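Local coordinates for tryptophane-5-halogenase (Microbispora sp. ATCC PTA-5024, PDB 5UAO), which probably uses bound flavin to chlorinate tryptophan at the 5-position of the indole during maturation of the lanthipeptide NAI-107, at residues V79-H84 with M361-V366; Y94-P99 with V182-E187; P99-G104 with L503-A508. One frame throughout, in Å; residues are numbered along the deposited sequence.

How the contacts relate
The continuous run from helix 76-85 through helix 90-97 to strand 100-102 supplies one side of all three contacts, each time against a remote part of the chain. Contact 2 is nested within the loop closed by contact 1, their centres about 16 Å apart and without touching. Contacts 2 and 3 share P99 and have centres about 18 Å apart; Y94 OH and W101 NE1, 2.9 Å from each other, probably form a hydrogen bond between them. None of the three reaches the flavin: the side chains of A363, V97 and T100 lie about 9, 13 and 11 Å from the bound FAD, so the contacts belong to the scaffold around the cofactor.

Contact 1. Residues V79-H84 with M361-V366; sequences VMFLHH and MIATAV
Two helices meet here, 79-84 and 361-366, and they come nearest at F81 and A363, whose CA atoms are 7.1 Å apart. That spacing is bridged by a single aromatic ring lying on a methyl group. F81 reaches across to the other helix because chi1 of -175° sets CG opposite the backbone N, and its second torsion turns a ring face to A363. The methyl CB of A363 sits 3.6 Å from the ring centroid and only 9° off the ring normal, a well-centred CH-pi contact. All six ring carbons are therefore about equally far from that CB, the closest being F81 CD1 at 3.7 Å.

One helical turn further on, V366 comes to the same ring from a different side. Its branch CG1 lies near the plane of the ring, at the edge, 4.0 Å from F81 CZ. The phenyl group thus has alanine over a face and valine at its rim. No hydrogen bond crosses between the helices; the three touching residues are all buried and the contact is apolar throughout. Helix 358-372 also covers helix 39-51, where V366 touches T44 and A47 and I362 touches A40 and L43. That helix follows the glycine-rich turn of what is probably a Rossmann-type dinucleotide fold, in keeping with the FAD bound nearby, so F81 joins helix 76-85, through helix 358-372, to what is probably the cofactor-binding unit.

From F81 onward, helix 76-85 widens into a pi-type turn over 81-84, although H84 N still bonds to M80 O at 2.7 Å. On its own side of the contact the F81 ring also meets that of Y85, their planes at about 20°, and its side chain touches L86.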
loop_
_atom_site.group_PDB
_atom_site.type_symbol
_atom_site.label_atom_id
_atom_site.label_comp_id
_atom_site.label_asym_id
_atom_site.label_seq_id
_atom_site.Cartn_x
_atom_site.Cartn_y
_atom_site.Cartn_z
ATOM N N VAL A 79 9.101 -18.594 -8.771
ATOM C CA VAL A 79 8.965 -20.033 -8.486
ATOM C C VAL A 79 7.528 -20.493 -8.238
ATOM O O VAL A 79 7.072 -21.522 -8.819
ATOM C CB VAL A 79 9.845 -20.439 -7.295
ATOM C CG1 VAL A 79 9.688 -21.921 -6.977
ATOM C CG2 VAL A 79 11.324 -20.114 -7.618
ATOM N N MET A 80 6.795 -19.740 -7.413
ATOM C CA MET A 80 5.374 -19.949 -7.242
ATOM C C MET A 80 4.518 -19.734 -8.447
ATOM O O MET A 80 3.569 -20.512 -8.715
ATOM C CB MET A 80 4.857 -19.143 -6.065
ATOM C CG MET A 80 5.400 -19.629 -4.739
ATOM S SD MET A 80 4.598 -18.797 -3.354
ATOM C CE MET A 80 5.414 -17.222 -3.481
ATOM N N PHE A 81 4.777 -18.661 -9.181
ATOM C CA PHE A 81 4.079 -18.443 -10.438
ATOM C C PHE A 81 4.190 -19.608 -11.411
ATOM O O PHE A 81 3.184 -20.142 -11.912
ATOM C CB PHE A 81 4.587 -17.124 -11.074
ATOM C CG PHE A 81 3.859 -16.739 -12.311
ATOM C CD1 PHE A 81 2.718 -15.992 -12.255
ATOM C CD2 PHE A 81 4.367 -17.080 -13.531
ATOM C CE1 PHE A 81 2.027 -15.679 -13.432
ATOM C CE2 PHE A 81 3.701 -16.782 -14.686
ATOM C CZ PHE A 81 2.535 -16.056 -14.641
ATOM N N LEU A 82 5.408 -20.084 -11.621
ATOM C CA LEU A 82 5.591 -21.165 -12.550
ATOM C C LEU A 82 4.829 -22.402 -12.091
ATOM O O LEU A 82 4.089 -23.014 -12.881
ATOM C CB LEU A 82 7.083 -21.502 -12.785
ATOM C CG LEU A 82 7.914 -20.396 -13.490
ATOM C CD1 LEU A 82 9.403 -20.659 -13.308
ATOM C CD2 LEU A 82 7.540 -20.240 -14.967
ATOM N N HIS A 83 5.044 -22.806 -10.844
ATOM C CA HIS A 83 4.551 -24.068 -10.444
ATOM C C HIS A 83 3.049 -24.043 -10.016
ATOM O O HIS A 83 2.320 -25.018 -10.300
ATOM C CB HIS A 83 5.434 -24.720 -9.410
ATOM C CG HIS A 83 6.859 -24.939 -9.864
ATOM N ND1 HIS A 83 7.183 -25.604 -11.025
ATOM C CD2 HIS A 83 8.028 -24.500 -9.332
ATOM C CE1 HIS A 83 8.506 -25.577 -11.187
ATOM N NE2 HIS A 83 9.043 -24.941 -10.153
ATOM N N HIS A 84 2.621 -23.006 -9.315
ATOM C CA HIS A 84 1.283 -22.936 -8.792
ATOM C C HIS A 84 0.366 -22.326 -9.845
ATOM O O HIS A 84 -0.586 -22.957 -10.248
ATOM C CB HIS A 84 1.184 -22.183 -7.488
ATOM C CG HIS A 84 1.712 -22.930 -6.309
ATOM N ND1 HIS A 84 1.198 -24.141 -5.908
ATOM C CD2 HIS A 84 2.718 -22.641 -5.438
ATOM C CE1 HIS A 84 1.858 -24.574 -4.841
ATOM N NE2 HIS A 84 2.771 -23.675 -4.526
ATOM N N MET A 361 7.713 -8.761 -13.519
ATOM C CA MET A 361 6.724 -7.843 -14.046
ATOM C C MET A 361 5.844 -8.400 -15.158
ATOM O O MET A 361 4.694 -7.908 -15.370
ATOM C CB MET A 361 7.410 -6.550 -14.457
ATOM C CG MET A 361 7.855 -5.741 -13.255
ATOM S SD MET A 361 6.710 -5.593 -11.818
ATOM C CE MET A 361 5.301 -4.730 -12.558
ATOM N N ILE A 362 6.400 -9.345 -15.911
ATOM C CA ILE A 362 5.625 -10.091 -16.872
ATOM C C ILE A 362 4.579 -10.840 -16.058
ATOM O O ILE A 362 3.378 -10.773 -16.361
ATOM C CB ILE A 362 6.457 -11.045 -17.725
ATOM C CG1 ILE A 362 7.123 -10.243 -18.847
ATOM C CG2 ILE A 362 5.587 -12.158 -18.314
ATOM C CD1 ILE A 362 8.307 -10.888 -19.514
ATOM N N ALA A 363 5.034 -11.582 -15.031
ATOM C CA ALA A 363 4.102 -12.411 -14.261
ATOM C C ALA A 363 2.970 -11.539 -13.629
ATOM O O ALA A 363 1.751 -11.911 -13.543
ATOM C CB ALA A 363 4.847 -13.170 -13.205
ATOM N N THR A 364 3.342 -10.375 -13.142
ATOM C CA THR A 364 2.377 -9.473 -12.543
ATOM C C THR A 364 1.366 -8.980 -13.563
ATOM O O THR A 364 0.158 -8.978 -13.287
ATOM C CB THR A 364 3.116 -8.206 -11.938
ATOM O OG1 THR A 364 4.098 -8.604 -10.954
ATOM C CG2 THR A 364 2.156 -7.299 -11.327
ATOM N N ALA A 365 1.837 -8.538 -14.740
ATOM C CA ALA A 365 0.946 -8.137 -15.838
ATOM C C ALA A 365 0.004 -9.273 -16.267
ATOM O O ALA A 365 -1.196 -9.050 -16.496
ATOM C CB ALA A 365 1.773 -7.649 -17.044
ATOM N N VAL A 366 0.540 -10.485 -16.339
ATOM C CA VAL A 366 -0.287 -11.677 -16.648
ATOM C C VAL A 366 -1.396 -11.887 -15.631
ATOM O O VAL A 366 -2.549 -12.183 -16.000
ATOM C CB VAL A 366 0.583 -12.909 -16.802
ATOM C CG1 VAL A 366 -0.218 -14.198 -16.953
ATOM C CG2 VAL A 366 1.446 -12.766 -18.068
#

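Contact 2. Residues Y94-P99 with V182-E187; sequences YQHVRP and VRYLTE
On the helix that offers Y184 and E187 to H96, the carbonyl oxygen of V182 is gripped twice. T186 OG1 donates to V182 O at 2.6 Å, tilted 34° from the carbonyl plane, and T186 N reaches V182 O at 2.9 Å from the opposite face. The threonine hydroxyl is thereby folded back onto its own helix.

Across the contact, H96 and V97 both meet Y184 from one side of its ring, H96 near CD1 and V97 near CB and CD2. The tyrosine CG is anti to the backbone N (chi1 -180°), which extends the ring toward helix 90-97. H96 CB lies 3.6 Å from Y184 CD1, and Y184 CE1 comes over a face of the imidazole, displaced toward its rim. The two rings meet obliquely, their planes at 42°, and the side chains cross at about a right angle. The CG2 branch of V97 is 4.0 Å from Y184 CB.

The polar ends of these side chains have partners of their own. Y184 OH hydrogen-bonds to E92 OE1, and H96 ND1 makes a weak bond to the backbone O of the same residue. The carboxylate of E187 stands perpendicular to the imidazole plane, with OE1 3.3 Å from H96 NE2; its other oxygen, OE2, makes a salt bridge to R191. A carboxylate this near would tend to favour the protonated form of the histidine, though R191 probably offsets part of that effect.

R98, with positive phi, is where the chain leaves helical geometry, and V97 O accepts from R180 NE. Helix 178-191 also packs L185 on L43 and L46 of helix 39-51, the helix after the glycine-rich turn of what is probably a Rossmann-type FAD-binding unit; the contact joins helix 90-97 to that unit through helix 178-191.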
loop_
_atom_site.group_PDB
_atom_site.type_symbol
_atom_site.label_atom_id
_atom_site.label_comp_id
_atom_site.label_asym_id
_atom_site.label_seq_id
_atom_site.Cartn_x
_atom_site.Cartn_y
_atom_site.Cartn_z
ATOM N N TYR A 94 12.548 -29.372 -14.096
ATOM C CA TYR A 94 13.960 -29.577 -13.829
ATOM C C TYR A 94 14.642 -30.392 -14.923
ATOM O O TYR A 94 15.809 -30.159 -15.320
ATOM C CB TYR A 94 14.215 -30.216 -12.460
ATOM C CG TYR A 94 14.376 -29.222 -11.322
ATOM C CD1 TYR A 94 13.354 -28.388 -10.952
ATOM C CD2 TYR A 94 15.527 -29.181 -10.571
ATOM C CE1 TYR A 94 13.480 -27.512 -9.914
ATOM C CE2 TYR A 94 15.658 -28.310 -9.502
ATOM C CZ TYR A 94 14.655 -27.462 -9.203
ATOM O OH TYR A 94 14.801 -26.618 -8.133
ATOM N N GLN A 95 13.901 -31.332 -15.441
ATOM C CA GLN A 95 14.431 -32.186 -16.462
ATOM C C GLN A 95 14.650 -31.411 -17.774
ATOM O O GLN A 95 15.633 -31.595 -18.442
ATOM C CB GLN A 95 13.434 -33.358 -16.667
ATOM C CG GLN A 95 13.810 -34.350 -17.738
ATOM C CD GLN A 95 15.155 -34.982 -17.445
ATOM O OE1 GLN A 95 15.573 -35.081 -16.276
ATOM N NE2 GLN A 95 15.853 -35.406 -18.499
ATOM N N HIS A 96 13.696 -30.595 -18.162
ATOM C CA HIS A 96 13.758 -29.920 -19.440
ATOM C C HIS A 96 14.495 -28.610 -19.354
ATOM O O HIS A 96 15.140 -28.203 -20.317
ATOM C CB HIS A 96 12.367 -29.629 -19.942
ATOM C CG HIS A 96 11.709 -30.788 -20.597
ATOM N ND1 HIS A 96 11.337 -31.924 -19.910
ATOM C CD2 HIS A 96 11.344 -30.984 -21.880
ATOM C CE1 HIS A 96 10.775 -32.777 -20.747
ATOM N NE2 HIS A 96 10.779 -32.237 -21.950
ATOM N N VAL A 97 14.380 -27.894 -18.258
ATOM C CA VAL A 97 15.008 -26.524 -18.262
ATOM C C VAL A 97 16.401 -26.533 -17.615
ATOM O O VAL A 97 17.254 -25.694 -17.940
ATOM C CB VAL A 97 14.095 -25.500 -17.596
ATOM C CG1 VAL A 97 14.760 -24.086 -17.512
ATOM C CG2 VAL A 97 12.788 -25.453 -18.360
ATOM N N ARG A 98 16.627 -27.471 -16.708
ATOM C CA ARG A 98 17.855 -27.582 -15.986
ATOM C C ARG A 98 18.260 -26.291 -15.231
ATOM O O ARG A 98 19.348 -25.801 -15.394
ATOM C CB ARG A 98 18.980 -28.114 -16.900
ATOM C CG ARG A 98 18.779 -29.616 -17.276
ATOM C CD ARG A 98 19.721 -30.140 -18.372
ATOM N NE ARG A 98 21.001 -29.432 -18.361
ATOM C CZ ARG A 98 21.797 -29.245 -19.414
ATOM N NH1 ARG A 98 21.495 -29.787 -20.606
ATOM N NH2 ARG A 98 22.920 -28.512 -19.261
ATOM N N PRO A 99 17.422 -25.847 -14.282
ATOM C CA PRO A 99 17.676 -24.587 -13.609
ATOM C C PRO A 99 18.792 -24.728 -12.608
ATOM O O PRO A 99 19.091 -25.857 -12.147
ATOM C CB PRO A 99 16.393 -24.346 -12.835
ATOM C CG PRO A 99 15.942 -25.786 -12.494
ATOM C CD PRO A 99 16.201 -26.480 -13.785
ATOM N N VAL A 182 12.316 -21.288 -23.191
ATOM C CA VAL A 182 11.404 -21.058 -24.292
ATOM C C VAL A 182 10.909 -22.323 -24.993
ATOM O O VAL A 182 9.734 -22.390 -25.344
ATOM C CB VAL A 182 11.906 -19.987 -25.296
ATOM C CG1 VAL A 182 10.875 -19.836 -26.411
ATOM C CG2 VAL A 182 11.983 -18.638 -24.593
ATOM N N ARG A 183 11.811 -23.269 -25.230
ATOM C CA ARG A 183 11.464 -24.482 -25.941
ATOM C C ARG A 183 10.438 -25.248 -25.070
ATOM O O ARG A 183 9.460 -25.755 -25.555
ATOM C CB ARG A 183 12.719 -25.322 -26.223
ATOM C CG ARG A 183 12.415 -26.666 -26.867
ATOM C CD ARG A 183 13.680 -27.325 -27.368
ATOM N NE ARG A 183 13.587 -28.787 -27.399
ATOM C CZ ARG A 183 13.068 -29.510 -28.397
ATOM N NH1 ARG A 183 12.558 -28.924 -29.487
ATOM N NH2 ARG A 183 13.060 -30.840 -28.297
ATOM N N TYR A 184 10.700 -25.309 -23.778
ATOM C CA TYR A 184 9.804 -25.987 -22.874
ATOM C C TYR A 184 8.442 -25.369 -22.774
ATOM O O TYR A 184 7.425 -26.049 -22.857
ATOM C CB TYR A 184 10.389 -26.011 -21.479
ATOM C CG TYR A 184 9.481 -26.716 -20.518
ATOM C CD1 TYR A 184 9.187 -28.087 -20.682
ATOM C CD2 TYR A 184 9.005 -26.088 -19.406
ATOM C CE1 TYR A 184 8.357 -28.772 -19.779
ATOM C CE2 TYR A 184 8.197 -26.772 -18.490
ATOM C CZ TYR A 184 7.896 -28.122 -18.668
ATOM O OH TYR A 184 7.101 -28.811 -17.746
ATOM N N LEU A 185 8.398 -24.057 -22.595
ATOM C CA LEU A 185 7.138 -23.367 -22.612
ATOM C C LEU A 185 6.394 -23.546 -23.944
ATOM O O LEU A 185 5.175 -23.674 -23.983
ATOM C CB LEU A 185 7.332 -21.870 -22.336
ATOM C CG LEU A 185 7.933 -21.457 -20.994
ATOM C CD1 LEU A 185 8.163 -19.947 -20.960
ATOM C CD2 LEU A 185 7.093 -21.958 -19.841
ATOM N N THR A 186 7.141 -23.600 -25.024
ATOM C CA THR A 186 6.512 -23.767 -26.335
ATOM C C THR A 186 5.860 -25.144 -26.454
ATOM O O THR A 186 4.736 -25.313 -26.968
ATOM C CB THR A 186 7.560 -23.575 -27.435
ATOM O OG1 THR A 186 8.073 -22.228 -27.374
ATOM C CG2 THR A 186 6.957 -23.863 -28.856
ATOM N N GLU A 187 6.553 -26.118 -25.914
ATOM C CA GLU A 187 6.043 -27.493 -25.887
ATOM C C GLU A 187 4.823 -27.604 -25.005
ATOM O O GLU A 187 3.858 -28.272 -25.379
ATOM C CB GLU A 187 7.152 -28.479 -25.400
ATOM C CG GLU A 187 6.666 -29.901 -25.054
ATOM C CD GLU A 187 7.329 -30.510 -23.804
ATOM O OE1 GLU A 187 8.460 -31.058 -23.907
ATOM O OE2 GLU A 187 6.691 -30.475 -22.716
#

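Contact 3. Residues P99-G104 with L503-A508; sequences PTWKLG and LRQSEA
W101 and Q505 form the tight part of this contact. The chain of Q505 runs extended beyond CG, with CG anti to its backbone N (chi1 169°), and carries the amide from the first turn of helix 505-514 up to strand 100-102. There the amide end lies between T100 and W101, close to the backbone N of W101; the group is probably turned over in the model, and once reversed it may make a hydrogen bond with that N. The amide plane is only 21° from that of the indole. The strand's hydrogen bonds to its antiparallel neighbour 173-175 run through T100 and K102.

At the far end of the indole, the A508 methyl alone touches from the 503-508 segment, its CB 3.8 Å from W101 CZ3. Y512, edge-to-face with the indole, L509 and V156 complete the surroundings, while NE1 is spoken for by Y94. Replacing W101 with an alanine would probably open a gap beside A508 and Y512 and leave the hydroxyl of Y94 without its indole mate. T100 OG1 turns to P288 O and H175 ND1.

The exposed side is on the 503-508 segment: R504, just before the helix at the N-cap position, and E507 on it carry the charges. R504 sends NH1 to D152 O, and E507 forms a salt bridge with R158. To the strand, by contrast, the segment offers a methyl and a neutral amide, a chemistry that implies a join made by burial, with a possible hydrogen bond from the amide to the strand backbone.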
loop_
_atom_site.group_PDB
_atom_site.type_symbol
_atom_site.label_atom_id
_atom_site.label_comp_id
_atom_site.label_asym_id
_atom_site.label_seq_id
_atom_site.Cartn_x
_atom_site.Cartn_y
_atom_site.Cartn_z
ATOM N N PRO A 99 17.422 -25.847 -14.282
ATOM C CA PRO A 99 17.676 -24.587 -13.609
ATOM C C PRO A 99 18.792 -24.728 -12.608
ATOM O O PRO A 99 19.091 -25.857 -12.147
ATOM C CB PRO A 99 16.393 -24.346 -12.835
ATOM C CG PRO A 99 15.942 -25.786 -12.494
ATOM C CD PRO A 99 16.201 -26.480 -13.785
ATOM N N THR A 100 19.427 -23.596 -12.302
ATOM C CA THR A 100 20.206 -23.414 -11.101
ATOM C C THR A 100 19.527 -22.463 -10.117
ATOM O O THR A 100 18.441 -21.889 -10.393
ATOM C CB THR A 100 21.598 -22.877 -11.403
ATOM O OG1 THR A 100 21.437 -21.679 -12.100
ATOM C CG2 THR A 100 22.340 -23.841 -12.265
ATOM N N TRP A 101 20.148 -22.311 -8.960
ATOM C CA TRP A 101 19.531 -21.673 -7.865
ATOM C C TRP A 101 20.176 -20.338 -7.598
ATOM O O TRP A 101 21.411 -20.198 -7.643
ATOM C CB TRP A 101 19.559 -22.511 -6.576
ATOM C CG TRP A 101 18.735 -23.753 -6.625
ATOM C CD1 TRP A 101 17.700 -24.064 -7.461
ATOM C CD2 TRP A 101 18.958 -24.901 -5.813
ATOM N NE1 TRP A 101 17.239 -25.385 -7.184
ATOM C CE2 TRP A 101 18.013 -25.897 -6.188
ATOM C CE3 TRP A 101 19.873 -25.181 -4.803
ATOM C CZ2 TRP A 101 17.935 -27.145 -5.532
ATOM C CZ3 TRP A 101 19.785 -26.407 -4.159
ATOM C CH2 TRP A 101 18.822 -27.373 -4.538
ATOM N N LYS A 102 19.313 -19.400 -7.250
ATOM C CA LYS A 102 19.734 -17.998 -6.924
ATOM C C LYS A 102 19.249 -17.648 -5.505
ATOM O O LYS A 102 18.056 -17.590 -5.248
ATOM C CB LYS A 102 19.171 -17.075 -7.958
ATOM C CG LYS A 102 19.524 -15.621 -7.733
ATOM C CD LYS A 102 18.619 -14.706 -8.547
ATOM C CE LYS A 102 18.934 -13.259 -8.281
ATOM N NZ LYS A 102 17.918 -12.409 -8.947
ATOM N N LEU A 103 20.183 -17.554 -4.571
ATOM C CA LEU A 103 19.945 -17.249 -3.181
ATOM C C LEU A 103 19.954 -15.733 -2.991
ATOM O O LEU A 103 19.506 -15.186 -1.943
ATOM C CB LEU A 103 21.066 -17.848 -2.304
ATOM C CG LEU A 103 21.171 -19.374 -2.279
ATOM C CD1 LEU A 103 22.182 -19.855 -1.282
ATOM C CD2 LEU A 103 19.822 -19.934 -1.947
ATOM N N GLY A 104 20.454 -15.070 -4.011
ATOM C CA GLY A 104 20.524 -13.614 -4.032
ATOM C C GLY A 104 21.462 -13.101 -5.107
ATOM O O GLY A 104 21.746 -13.784 -6.095
ATOM N N LEU A 503 25.699 -28.257 1.391
ATOM C CA LEU A 503 26.311 -28.875 0.209
ATOM C C LEU A 503 26.756 -27.765 -0.794
ATOM O O LEU A 503 26.302 -26.630 -0.736
ATOM C CB LEU A 503 25.322 -29.855 -0.435
ATOM C CG LEU A 503 24.869 -31.073 0.439
ATOM C CD1 LEU A 503 23.910 -31.937 -0.328
ATOM C CD2 LEU A 503 26.057 -31.896 0.879
ATOM N N ARG A 504 27.666 -28.118 -1.662
ATOM C CA ARG A 504 27.869 -27.370 -2.894
ATOM C C ARG A 504 26.672 -27.509 -3.716
ATOM O O ARG A 504 26.032 -28.588 -3.681
ATOM C CB ARG A 504 29.036 -27.912 -3.656
ATOM C CG ARG A 504 30.321 -27.686 -2.890
ATOM C CD ARG A 504 30.671 -26.220 -2.715
ATOM N NE ARG A 504 31.966 -26.132 -2.028
ATOM C CZ ARG A 504 32.453 -25.034 -1.432
ATOM N NH1 ARG A 504 31.794 -23.884 -1.426
ATOM N NH2 ARG A 504 33.629 -25.079 -0.842
ATOM N N GLN A 505 26.396 -26.500 -4.557
ATOM C CA GLN A 505 25.116 -26.522 -5.306
ATOM C C GLN A 505 24.974 -27.754 -6.205
ATOM O O GLN A 505 23.874 -28.330 -6.359
ATOM C CB GLN A 505 24.910 -25.201 -6.089
ATOM C CG GLN A 505 23.790 -25.285 -7.054
ATOM C CD GLN A 505 23.372 -23.978 -7.753
ATOM O OE1 GLN A 505 24.128 -22.981 -7.924
ATOM N NE2 GLN A 505 22.203 -24.034 -8.225
ATOM N N SER A 506 26.058 -28.140 -6.848
ATOM C CA SER A 506 25.955 -29.059 -7.922
ATOM C C SER A 506 25.435 -30.452 -7.357
ATOM O O SER A 506 24.513 -31.092 -7.954
ATOM C CB SER A 506 27.321 -29.186 -8.620
ATOM O OG SER A 506 27.194 -30.127 -9.691
ATOM N N GLU A 507 25.931 -30.829 -6.177
ATOM C CA GLU A 507 25.480 -32.059 -5.473
ATOM C C GLU A 507 23.989 -31.989 -5.079
ATOM O O GLU A 507 23.211 -32.941 -5.226
ATOM C CB GLU A 507 26.316 -32.293 -4.209
ATOM C CG GLU A 507 26.087 -33.702 -3.617
ATOM C CD GLU A 507 26.968 -34.017 -2.409
ATOM O OE1 GLU A 507 28.043 -33.369 -2.253
ATOM O OE2 GLU A 507 26.566 -34.909 -1.596
ATOM N N ALA A 508 23.586 -30.813 -4.615
ATOM C CA ALA A 508 22.223 -30.599 -4.213
ATOM C C ALA A 508 21.225 -30.628 -5.367
ATOM O O ALA A 508 20.120 -31.159 -5.190
ATOM C CB ALA A 508 22.123 -29.304 -3.428
#